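Local coordinates for protein 2-hydroxyisobutyryl-CoA synthetase (PDB 6HDY) that is an acyl-CoA synthetase-type enzyme of the ANL superfamily of AMP-binding enzymes, built from a large N-terminal and a small C-terminal domain, at residues A388-Y396 with F434-V445. Residues are numbered along the deposited sequence; the frame is centred on the assembly and turned at random.
Sequences AALNQMSGY and FRTEASHRVQTV
In the C-terminal domain of this AMP-binding enzyme, the end of helix 383-391 and the turn after it pack on helix 428-446, with M393 laid against R441, E437 and A438. The M393 and R441 side chains run toward each other: M393 CG lies over one face of the R441 guanidinium, 3.4 Å from R441 NE, and the chain then bends at chi3 (71°), which brings M393 CE back over the rim of that same group and 3.7 Å from the backbone O of E437. The sulfur rests on the helix itself, M393 SD being 3.8 Å from A438 CA.

The R441 guanidinium has two polar partners. R441 NH2 donates to Q392 O (3.3 Å, 152° at the hydrogen); the acceptor lies only 6° out of the guanidinium plane, although the donor is tilted from the carbonyl plane. R441 NH1 forms a salt bridge with E437 OE2 at 2.8 Å, one helical turn earlier, where the hydrogen-bond component is weak because of its bent angle. The two contacts probably limit rotation of the guanidinium group and keep a flat face toward M393.

Helix 428-446 lies on the mixed sheet that holds strands 413-419 and 450-454: F434 touches V417 and L454, and V442 reaches L413 and A450; Y396, beyond helix 383-391, also meets V417. Residues 393-396 form a type I beta turn that carries G395 across the F434 ring. G395 O sits 3.6 Å above one face of the F434 ring, displaced toward its rim, and A438 CB lies near the rim of the opposite face. F434 CZ also approaches Y396 CA, at 3.6 Å.

Farther along, contact is purely aliphatic: L390 CD2 meets V442 CG2, and A389 CB meets V445 CG2 at 4.0 Å. L390 CB is centred over a face of the Y396 ring, whose hydroxyl hydrogen-bonds H400.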
ATOM      1  N   ALA A 388      28.925  -3.757  -8.410  1.00 43.76           N
ATOM      2  CA  ALA A 388      29.873  -3.992  -7.326  1.00 45.27           C
ATOM      3  C   ALA A 388      31.206  -3.266  -7.542  1.00 50.41           C
ATOM      4  O   ALA A 388      31.693  -2.620  -6.611  1.00 50.20           O
ATOM      5  CB  ALA A 388      30.119  -5.484  -7.148  1.00 48.16           C
ATOM      6  N   ALA A 389      31.782  -3.358  -8.767  1.00 47.31           N
ATOM      7  CA  ALA A 389      33.074  -2.743  -9.087  1.00 48.43           C
ATOM      8  C   ALA A 389      32.996  -1.222  -9.023  1.00 52.95           C
ATOM      9  O   ALA A 389      33.882  -0.600  -8.434  1.00 56.08           O
ATOM     10  CB  ALA A 389      33.553  -3.196 -10.457  1.00 48.70           C
ATOM     11  N   LEU A 390      31.913  -0.632  -9.571  1.00 45.69           N
ATOM     12  CA  LEU A 390      31.720   0.819  -9.564  1.00 44.36           C
ATOM     13  C   LEU A 390      31.491   1.412  -8.171  1.00 50.35           C
ATOM     14  O   LEU A 390      32.040   2.477  -7.872  1.00 49.20           O
ATOM     15  CB  LEU A 390      30.582   1.237 -10.496  1.00 41.46           C
ATOM     16  CG  LEU A 390      30.803   1.106 -11.997  1.00 44.20           C
ATOM     17  CD1 LEU A 390      29.597   1.564 -12.713  1.00 41.92           C
ATOM     18  CD2 LEU A 390      31.988   1.953 -12.482  1.00 47.21           C
ATOM     19  N   ASN A 391      30.692   0.717  -7.323  1.00 47.75           N
ATOM     20  CA  ASN A 391      30.351   1.156  -5.973  1.00 48.59           C
ATOM     21  C   ASN A 391      31.545   1.125  -5.025  1.00 55.50           C
ATOM     22  O   ASN A 391      31.491   1.738  -3.963  1.00 55.05           O
ATOM     23  CB  ASN A 391      29.132   0.375  -5.401  1.00 46.50           C
ATOM     24  CG  ASN A 391      27.806   0.953  -5.837  1.00 54.82           C
ATOM     25  OD1 ASN A 391      27.257   1.863  -5.200  1.00 52.52           O
ATOM     26  ND2 ASN A 391      27.284   0.487  -6.971  1.00 40.56           N
ATOM     27  N   GLN A 392      32.625   0.438  -5.421  1.00 55.06           N
ATOM     28  CA  GLN A 392      33.855   0.340  -4.631  1.00 58.62           C
ATOM     29  C   GLN A 392      34.864   1.436  -5.000  1.00 62.80           C
ATOM     30  O   GLN A 392      36.017   1.398  -4.558  1.00 65.60           O
ATOM     31  CB  GLN A 392      34.455  -1.074  -4.711  1.00 61.59           C
ATOM     32  CG  GLN A 392      33.798  -2.020  -3.716  1.00 71.51           C
ATOM     33  CD  GLN A 392      34.288  -3.441  -3.793  1.00 91.58           C
ATOM     34  OE1 GLN A 392      34.320  -4.065  -4.863  1.00 85.20           O
ATOM     35  NE2 GLN A 392      34.611  -4.010  -2.634  1.00 84.73           N
ATOM     36  N   MET A 393      34.395   2.441  -5.771  1.00 56.91           N
ATOM     37  CA  MET A 393      35.175   3.591  -6.245  1.00 57.64           C
ATOM     38  C   MET A 393      34.638   4.881  -5.602  1.00 64.11           C
ATOM     39  O   MET A 393      33.436   5.166  -5.709  1.00 61.48           O
ATOM     40  CB  MET A 393      35.110   3.717  -7.778  1.00 56.86           C
ATOM     41  CG  MET A 393      35.545   2.483  -8.535  1.00 60.14           C
ATOM     42  SD  MET A 393      35.674   2.813 -10.313  1.00 62.00           S
ATOM     43  CE  MET A 393      37.195   3.892 -10.325  1.00 60.64           C
ATOM     44  N   SER A 394      35.538   5.661  -4.950  1.00 64.94           N
ATOM     45  CA  SER A 394      35.206   6.912  -4.241  1.00 66.10           C
ATOM     46  C   SER A 394      34.612   8.013  -5.148  1.00 65.32           C
ATOM     47  O   SER A 394      33.786   8.803  -4.669  1.00 65.45           O
ATOM     48  CB  SER A 394      36.414   7.442  -3.452  1.00 74.67           C
ATOM     49  OG  SER A 394      37.595   7.567  -4.232  1.00 79.40           O
ATOM     50  N   GLY A 395      35.042   8.043  -6.417  1.00 57.05           N
ATOM     51  CA  GLY A 395      34.621   9.012  -7.429  1.00 54.04           C
ATOM     52  C   GLY A 395      33.321   8.705  -8.149  1.00 52.70           C
ATOM     53  O   GLY A 395      32.807   9.553  -8.886  1.00 49.77           O
ATOM     54  N   TYR A 396      32.779   7.489  -7.957  1.00 49.01           N
ATOM     55  CA  TYR A 396      31.515   7.045  -8.568  1.00 45.85           C
ATOM     56  C   TYR A 396      30.288   7.786  -7.960  1.00 48.59           C
ATOM     57  O   TYR A 396      30.161   7.862  -6.740  1.00 48.08           O
ATOM     58  CB  TYR A 396      31.401   5.524  -8.435  1.00 46.53           C
ATOM     59  CG  TYR A 396      30.068   4.937  -8.848  1.00 45.06           C
ATOM     60  CD1 TYR A 396      29.682   4.902 -10.186  1.00 44.09           C
ATOM     61  CD2 TYR A 396      29.205   4.387  -7.903  1.00 45.67           C
ATOM     62  CE1 TYR A 396      28.471   4.336 -10.574  1.00 43.14           C
ATOM     63  CE2 TYR A 396      27.997   3.805  -8.281  1.00 44.97           C
ATOM     64  CZ  TYR A 396      27.638   3.776  -9.619  1.00 51.60           C
ATOM     65  OH  TYR A 396      26.428   3.247  -9.993  1.00 48.68           O
ATOM     66  N   PHE A 434      38.581  10.335 -13.783  1.00 55.91           N
ATOM     67  CA  PHE A 434      37.642   9.372 -13.230  1.00 53.82           C
ATOM     68  C   PHE A 434      37.149   8.406 -14.321  1.00 56.13           C
ATOM     69  O   PHE A 434      37.136   7.194 -14.088  1.00 56.09           O
ATOM     70  CB  PHE A 434      36.485  10.045 -12.459  1.00 54.54           C
ATOM     71  CG  PHE A 434      35.386   9.057 -12.138  1.00 53.63           C
ATOM     72  CD1 PHE A 434      35.565   8.088 -11.153  1.00 57.27           C
ATOM     73  CD2 PHE A 434      34.219   9.025 -12.890  1.00 52.40           C
ATOM     74  CE1 PHE A 434      34.596   7.103 -10.933  1.00 55.97           C
ATOM     75  CE2 PHE A 434      33.240   8.057 -12.647  1.00 53.77           C
ATOM     76  CZ  PHE A 434      33.436   7.103 -11.671  1.00 52.24           C
ATOM     77  N   ARG A 435      36.751   8.946 -15.500  1.00 51.37           N
ATOM     78  CA  ARG A 435      36.286   8.186 -16.672  1.00 50.80           C
ATOM     79  C   ARG A 435      37.279   7.067 -17.060  1.00 57.03           C
ATOM     80  O   ARG A 435      36.857   5.927 -17.247  1.00 56.33           O
ATOM     81  CB  ARG A 435      36.037   9.121 -17.873  1.00 49.66           C
ATOM     82  CG  ARG A 435      35.099   8.537 -18.934  1.00 49.45           C
ATOM     83  CD  ARG A 435      34.955   9.424 -20.162  1.00 46.76           C
ATOM     84  NE  ARG A 435      36.234   9.578 -20.864  1.00 52.19           N
ATOM     85  CZ  ARG A 435      36.698   8.734 -21.780  1.00 73.04           C
ATOM     86  NH1 ARG A 435      35.983   7.675 -22.142  1.00 58.39           N
ATOM     87  NH2 ARG A 435      37.878   8.952 -22.353  1.00 64.08           N
ATOM     88  N   THR A 436      38.588   7.387 -17.112  1.00 55.71           N
ATOM     89  CA  THR A 436      39.664   6.439 -17.424  1.00 57.28           C
ATOM     90  C   THR A 436      39.857   5.408 -16.293  1.00 62.92           C
ATOM     91  O   THR A 436      40.025   4.219 -16.576  1.00 63.20           O
ATOM     92  CB  THR A 436      40.969   7.168 -17.816  1.00 64.30           C
ATOM     93  OG1 THR A 436      41.471   7.925 -16.707  1.00 71.15           O
ATOM     94  CG2 THR A 436      40.793   8.064 -19.020  1.00 57.66           C
ATOM     95  N   GLU A 437      39.820   5.856 -15.027  1.00 60.50           N
ATOM     96  CA  GLU A 437      39.971   4.959 -13.872  1.00 62.37           C
ATOM     97  C   GLU A 437      38.798   3.964 -13.712  1.00 62.96           C
ATOM     98  O   GLU A 437      39.029   2.816 -13.316  1.00 63.55           O
ATOM     99  CB  GLU A 437      40.219   5.746 -12.581  1.00 65.59           C
ATOM    100  CG  GLU A 437      41.591   5.478 -11.985  1.00 85.77           C
ATOM    101  CD  GLU A 437      41.687   4.207 -11.161  1.00117.01           C
ATOM    102  OE1 GLU A 437      41.880   3.123 -11.758  1.00109.71           O
ATOM    103  OE2 GLU A 437      41.571   4.295  -9.917  1.00119.68           O
ATOM    104  N   ALA A 438      37.553   4.407 -14.024  1.00 55.99           N
ATOM    105  CA  ALA A 438      36.344   3.567 -14.002  1.00 53.21           C
ATOM    106  C   ALA A 438      36.519   2.463 -15.062  1.00 58.18           C
ATOM    107  O   ALA A 438      36.384   1.288 -14.731  1.00 58.84           O
ATOM    108  CB  ALA A 438      35.105   4.402 -14.312  1.00 50.94           C
ATOM    109  N   SER A 439      36.912   2.846 -16.300  1.00 55.43           N
ATOM    110  CA  SER A 439      37.215   1.948 -17.431  1.00 56.43           C
ATOM    111  C   SER A 439      38.229   0.859 -17.027  1.00 62.76           C
ATOM    112  O   SER A 439      37.914  -0.320 -17.156  1.00 62.17           O
ATOM    113  CB  SER A 439      37.729   2.749 -18.628  1.00 58.75           C
ATOM    114  OG  SER A 439      38.156   1.911 -19.685  1.00 66.40           O
ATOM    115  N   HIS A 440      39.383   1.254 -16.466  1.00 62.75           N
ATOM    116  CA  HIS A 440      40.437   0.348 -16.006  1.00 66.90           C
ATOM    117  C   HIS A 440      39.945  -0.620 -14.944  1.00 70.57           C
ATOM    118  O   HIS A 440      40.135  -1.819 -15.112  1.00 72.00           O
ATOM    119  CB  HIS A 440      41.657   1.138 -15.491  1.00 71.46           C
ATOM    120  CG  HIS A 440      42.780   0.285 -14.966  1.00 79.93           C
ATOM    121  ND1 HIS A 440      43.797  -0.169 -15.798  1.00 85.12           N
ATOM    122  CD2 HIS A 440      43.033  -0.131 -13.699  1.00 84.31           C
ATOM    123  CE1 HIS A 440      44.623  -0.853 -15.015  1.00 88.38           C
ATOM    124  NE2 HIS A 440      44.205  -0.860 -13.744  1.00 88.41           N
ATOM    125  N   ARG A 441      39.333  -0.109 -13.852  1.00 66.43           N
ATOM    126  CA  ARG A 441      38.842  -0.921 -12.731  1.00 66.86           C
ATOM    127  C   ARG A 441      37.945  -2.064 -13.238  1.00 66.95           C
ATOM    128  O   ARG A 441      38.217  -3.235 -12.954  1.00 68.40           O
ATOM    129  CB  ARG A 441      38.109  -0.045 -11.685  1.00 66.77           C
ATOM    130  CG  ARG A 441      38.450  -0.369 -10.224  1.00 84.33           C
ATOM    131  CD  ARG A 441      39.240   0.755  -9.551  1.00102.62           C
ATOM    132  NE  ARG A 441      38.702   1.125  -8.234  1.00116.94           N
ATOM    133  CZ  ARG A 441      39.133   2.150  -7.499  1.00134.47           C
ATOM    134  NH1 ARG A 441      40.121   2.923  -7.935  1.00124.15           N
ATOM    135  NH2 ARG A 441      38.578   2.408  -6.320  1.00119.74           N
ATOM    136  N   VAL A 442      36.933  -1.712 -14.048  1.00 58.78           N
ATOM    137  CA  VAL A 442      35.961  -2.620 -14.669  1.00 57.05           C
ATOM    138  C   VAL A 442      36.674  -3.661 -15.545  1.00 63.80           C
ATOM    139  O   VAL A 442      36.338  -4.843 -15.464  1.00 63.54           O
ATOM    140  CB  VAL A 442      34.867  -1.805 -15.416  1.00 57.49           C
ATOM    141  CG1 VAL A 442      33.950  -2.697 -16.245  1.00 56.02           C
ATOM    142  CG2 VAL A 442      34.044  -0.983 -14.423  1.00 55.58           C
ATOM    143  N   GLN A 443      37.708  -3.227 -16.320  1.00 62.97           N
ATOM    144  CA  GLN A 443      38.525  -4.101 -17.169  1.00 65.67           C
ATOM    145  C   GLN A 443      39.287  -5.120 -16.330  1.00 73.20           C
ATOM    146  O   GLN A 443      39.290  -6.293 -16.674  1.00 75.25           O
ATOM    147  CB  GLN A 443      39.502  -3.305 -18.056  1.00 68.06           C
ATOM    148  CG  GLN A 443      38.833  -2.579 -19.223  1.00 76.57           C
ATOM    149  CD  GLN A 443      39.801  -2.054 -20.254  1.00 90.16           C
ATOM    150  OE1 GLN A 443      39.722  -0.894 -20.669  1.00 82.88           O
ATOM    151  NE2 GLN A 443      40.694  -2.910 -20.737  1.00 83.21           N
ATOM    152  N   THR A 444      39.903  -4.680 -15.218  1.00 70.29           N
ATOM    153  CA  THR A 444      40.657  -5.533 -14.295  1.00 73.75           C
ATOM    154  C   THR A 444      39.721  -6.560 -13.630  1.00 77.33           C
ATOM    155  O   THR A 444      40.120  -7.715 -13.438  1.00 81.39           O
ATOM    156  CB  THR A 444      41.351  -4.660 -13.225  1.00 82.61           C
ATOM    157  OG1 THR A 444      41.876  -3.477 -13.828  1.00 80.94           O
ATOM    158  CG2 THR A 444      42.446  -5.404 -12.464  1.00 85.78           C
ATOM    159  N   VAL A 445      38.488  -6.135 -13.285  1.00 68.24           N
ATOM    160  CA  VAL A 445      37.506  -6.971 -12.598  1.00 67.32           C
ATOM    161  C   VAL A 445      36.968  -8.087 -13.509  1.00 69.36           C
ATOM    162  O   VAL A 445      37.060  -9.265 -13.145  1.00 70.71           O
ATOM    163  CB  VAL A 445      36.367  -6.120 -11.934  1.00 67.77           C
ATOM    164  CG1 VAL A 445      35.194  -6.988 -11.480  1.00 66.76           C
ATOM    165  CG2 VAL A 445      36.896  -5.300 -10.755  1.00 68.72           C
TER